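Local coordinates for protein cytochrome P450 268A2 Cyp268A2 (Mycobacterium marinum, PDB 6BLD) that belongs to the cytochrome P450 family of haem proteins and binds protoporphyrin IX with its iron in a largely helical fold, at residues A[28-31]-A[32-36]; A[384-387]-A[388-391]. One frame throughout, in Å; residues are numbered along the deposited sequence.

Contact 1. Residues A[28-31]-A[32-36]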
# COMPACT_ATOMS: atom_id res chain seq x y z
N GLN A 28 -6.38 -19.33 0.32
CA GLN A 28 -6.71 -20.01 -0.93
C GLN A 28 -5.83 -19.53 -2.08
O GLN A 28 -5.37 -20.33 -2.90
CB GLN A 28 -8.19 -19.81 -1.26
CG GLN A 28 -8.56 -20.22 -2.67
CD GLN A 28 -10.01 -20.64 -2.80
OE1 GLN A 28 -10.81 -20.41 -1.90
NE2 GLN A 28 -10.35 -21.25 -3.93
N ARG A 29 -5.59 -18.22 -2.14
CA ARG A 29 -4.72 -17.68 -3.18
C ARG A 29 -3.29 -18.19 -3.03
O ARG A 29 -2.58 -18.35 -4.03
CB ARG A 29 -4.74 -16.15 -3.16
CG ARG A 29 -6.08 -15.54 -3.52
CD ARG A 29 -5.95 -14.05 -3.82
NE ARG A 29 -5.66 -13.27 -2.62
CZ ARG A 29 -6.59 -12.70 -1.86
NH1 ARG A 29 -7.87 -12.82 -2.18
NH2 ARG A 29 -6.23 -12.01 -0.79
N GLU A 30 -2.86 -18.46 -1.80
CA GLU A 30 -1.49 -18.93 -1.57
C GLU A 30 -1.28 -20.32 -2.16
O GLU A 30 -0.19 -20.63 -2.66
CB GLU A 30 -1.17 -18.92 -0.07
CG GLU A 30 -0.01 -19.81 0.35
CD GLU A 30 1.33 -19.37 -0.24
OE1 GLU A 30 1.43 -18.23 -0.74
OE2 GLU A 30 2.28 -20.17 -0.20
N SER A 31 -2.31 -21.17 -2.13
CA SER A 31 -2.20 -22.49 -2.76
C SER A 31 -1.97 -22.37 -4.26
O SER A 31 -1.31 -23.22 -4.86
CB SER A 31 -3.44 -23.32 -2.46
OG SER A 31 -4.62 -22.55 -2.61
N SER A 32 -2.52 -21.32 -4.88
CA SER A 32 -2.22 -21.04 -6.28
C SER A 32 -0.82 -20.45 -6.43
O SER A 32 -0.08 -20.83 -7.34
CB SER A 32 -3.26 -20.10 -6.87
OG SER A 32 -4.51 -20.76 -7.05
N PHE A 33 -0.45 -19.51 -5.55
CA PHE A 33 0.89 -18.94 -5.59
C PHE A 33 1.95 -19.99 -5.28
O PHE A 33 3.07 -19.92 -5.81
CB PHE A 33 1.00 -17.79 -4.60
CG PHE A 33 0.20 -16.58 -4.98
CD1 PHE A 33 0.22 -16.10 -6.29
CD2 PHE A 33 -0.57 -15.91 -4.05
CE1 PHE A 33 -0.52 -14.99 -6.64
CE2 PHE A 33 -1.31 -14.79 -4.40
CZ PHE A 33 -1.28 -14.33 -5.70
N SER A 34 1.63 -20.98 -4.44
CA SER A 34 2.61 -21.99 -4.06
C SER A 34 2.97 -22.87 -5.25
O SER A 34 4.16 -23.14 -5.49
CB SER A 34 2.07 -22.83 -2.91
OG SER A 34 3.02 -23.80 -2.50
N GLU A 35 1.97 -23.34 -6.00
CA GLU A 35 2.25 -24.20 -7.14
C GLU A 35 3.02 -23.45 -8.22
O GLU A 35 3.93 -24.01 -8.84
CB GLU A 35 0.95 -24.76 -7.72
CG GLU A 35 1.14 -25.50 -9.04
CD GLU A 35 -0.12 -26.17 -9.54
OE1 GLU A 35 -0.20 -26.46 -10.76
OE2 GLU A 35 -1.03 -26.41 -8.72
N LEU A 36 2.67 -22.19 -8.45
CA LEU A 36 3.41 -21.38 -9.42
C LEU A 36 4.86 -21.19 -8.98
O LEU A 36 5.79 -21.43 -9.75
CB LEU A 36 2.72 -20.04 -9.62
CG LEU A 36 1.37 -20.09 -10.34
CD1 LEU A 36 0.75 -18.70 -10.41
CD2 LEU A 36 1.52 -20.68 -11.73
O HOH W 1 -6.09 -21.85 -5.11
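Phe33 lies back along its helix over the preceding turn, where it meets Arg29 and Glu30. Its CB is 3.6 Å from Glu30 O. CG stands beside the backbone N, anti to the carbonyl carbon (chi1 -69°), which carries the ring toward the start of the helix, and CD2 comes within 3.2 Å of Arg29 O. One atom further, CE2 reaches the aliphatic root of Arg29, 3.9 Å from its CB. Arg29 O therefore has a ring carbon beside it while it accepts the backbone bond from Phe33 N (2.9 Å); Ser32 N adds a weak second bond to the same oxygen.

In Glu30 the bend at chi2 (64°) turns the carboxylate forward, toward the C-terminal end of the helix: OE1 approaches Phe33 CB and OE2 approaches Ser34 CB at 3.8 Å, both as van der Waals contacts. The carboxylate plane is 51° from that of the ring. The charge itself is met by Arg37, which lies beyond Ser34 in the same helix, in a salt bridge with OE2. On another side of the helix, water 1 donates to Gln28 O and is hydrogen-bonded to Ser32 OG at 2.7 Å, joining residues four apart.

Both segments belong to helix 26-39. Arg29 and Ser32 pack on Phe21 of helix 19-23, and the Phe33 ring meets that of Phe335, at the end of strand 331-335 in the five-stranded mixed sheet.

Contact 2. Residues A[384-387]-A[388-391]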
# COMPACT_ATOMS: atom_id res chain seq x y z
N ALA A 384 4.48 3.13 17.33
CA ALA A 384 3.77 3.96 18.29
C ALA A 384 2.38 3.41 18.62
O ALA A 384 1.99 3.38 19.79
CB ALA A 384 3.65 5.39 17.76
N ILE A 385 1.64 2.96 17.60
CA ILE A 385 0.26 2.54 17.84
C ILE A 385 0.22 1.20 18.57
O ILE A 385 -0.64 0.97 19.42
CB ILE A 385 -0.53 2.50 16.52
CG1 ILE A 385 -2.03 2.36 16.80
CG2 ILE A 385 -0.04 1.38 15.61
CD1 ILE A 385 -2.64 3.55 17.50
N PHE A 386 1.16 0.30 18.26
CA PHE A 386 1.17 -1.00 18.93
C PHE A 386 1.77 -0.91 20.32
O PHE A 386 1.44 -1.72 21.19
CB PHE A 386 1.91 -2.02 18.08
CG PHE A 386 1.08 -2.58 16.95
CD1 PHE A 386 0.03 -3.44 17.21
CD2 PHE A 386 1.34 -2.21 15.64
CE1 PHE A 386 -0.74 -3.95 16.17
CE2 PHE A 386 0.57 -2.71 14.60
CZ PHE A 386 -0.47 -3.58 14.87
N GLY A 387 2.66 0.06 20.56
CA GLY A 387 3.14 0.29 21.91
C GLY A 387 2.06 0.88 22.80
O GLY A 387 1.97 0.54 23.99
N GLU A 388 1.23 1.77 22.25
CA GLU A 388 0.15 2.36 23.03
C GLU A 388 -0.98 1.37 23.27
O GLU A 388 -1.61 1.41 24.34
CB GLU A 388 -0.38 3.61 22.34
CG GLU A 388 0.53 4.82 22.48
CD GLU A 388 0.99 5.03 23.90
OE1 GLU A 388 0.17 4.89 24.83
OE2 GLU A 388 2.19 5.34 24.10
N LEU A 389 -1.25 0.49 22.31
CA LEU A 389 -2.25 -0.55 22.53
C LEU A 389 -1.82 -1.50 23.64
O LEU A 389 -2.67 -2.05 24.34
CB LEU A 389 -2.50 -1.32 21.23
CG LEU A 389 -3.32 -0.61 20.16
CD1 LEU A 389 -3.20 -1.32 18.82
CD2 LEU A 389 -4.78 -0.48 20.57
N LEU A 390 -0.52 -1.69 23.81
CA LEU A 390 -0.03 -2.52 24.91
C LEU A 390 0.08 -1.74 26.21
O LEU A 390 -0.00 -2.32 27.29
CB LEU A 390 1.32 -3.13 24.54
CG LEU A 390 1.31 -4.14 23.39
CD1 LEU A 390 2.61 -4.94 23.36
CD2 LEU A 390 0.12 -5.07 23.50
N VAL A 391 0.27 -0.42 26.13
CA VAL A 391 0.34 0.40 27.34
C VAL A 391 -1.04 0.56 27.95
O VAL A 391 -1.23 0.39 29.16
CB VAL A 391 0.99 1.76 27.02
CG1 VAL A 391 0.51 2.83 28.01
CG2 VAL A 391 2.50 1.66 27.05
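Leu389 folds back over the turn before it and meets Phe386 and Ile385 through a single methyl. Leu389 CD1 is 4.2 Å from Phe386 CD1, approaching the ring obliquely, and 4.4 Å from Ile385 CG1, so this is loose apolar packing. With its CG beside the backbone N (chi1 -74°), Leu389 also brings that CG to 3.2 Å from Ile385 O, the oxygen that accepts the bond from Leu389 N. Glu388 likewise lays its CG 3.4 Å from Ala384 O.

Successive i+4 bonds hold this spacing: Glu388 N to Ala384 O at 3.0 Å, then Leu389 N to Ile385 O, Leu390 N to Phe386 O and Val391 N to Gly387 O. Leu390 N also makes a weak bond to Gly387 O. The turns belong to helix 375-392, which by its place in the chain corresponds to the L helix of the P450 fold; the side chain of Phe386 is about 10 Å from the haem.

Further out, Ile385 packs on Val141 of helix 123-147 and on Ile269 of helix 247-278, Phe386 on Leu276, and Leu389 on Phe153 of helix 153-158. The Glu388 chain bends at chi2, and its OE1 forms a salt bridge with Lys138.

Overall arrangement
Contacts 1 and 2 are both single-helix contacts, but they lie on different helices, 26-39 and 375-392, with centres 34 Å apart and nearest atoms about 19 Å apart. Each is partly buried, with four buried residues among the touching ones in 384-391 against two in 28-36. The chemistry follows the surroundings: contact 2 faces three other helices mainly with aliphatic and aromatic side chains, whereas contact 1 packs against a short helix and the mixed sheet and has serines and a bridging water on its more open side. Each has a glutamate whose charge is met outside the two segments, by Arg37 of the same helix in contact 1 and by Lys138 of helix 123-147 in contact 2.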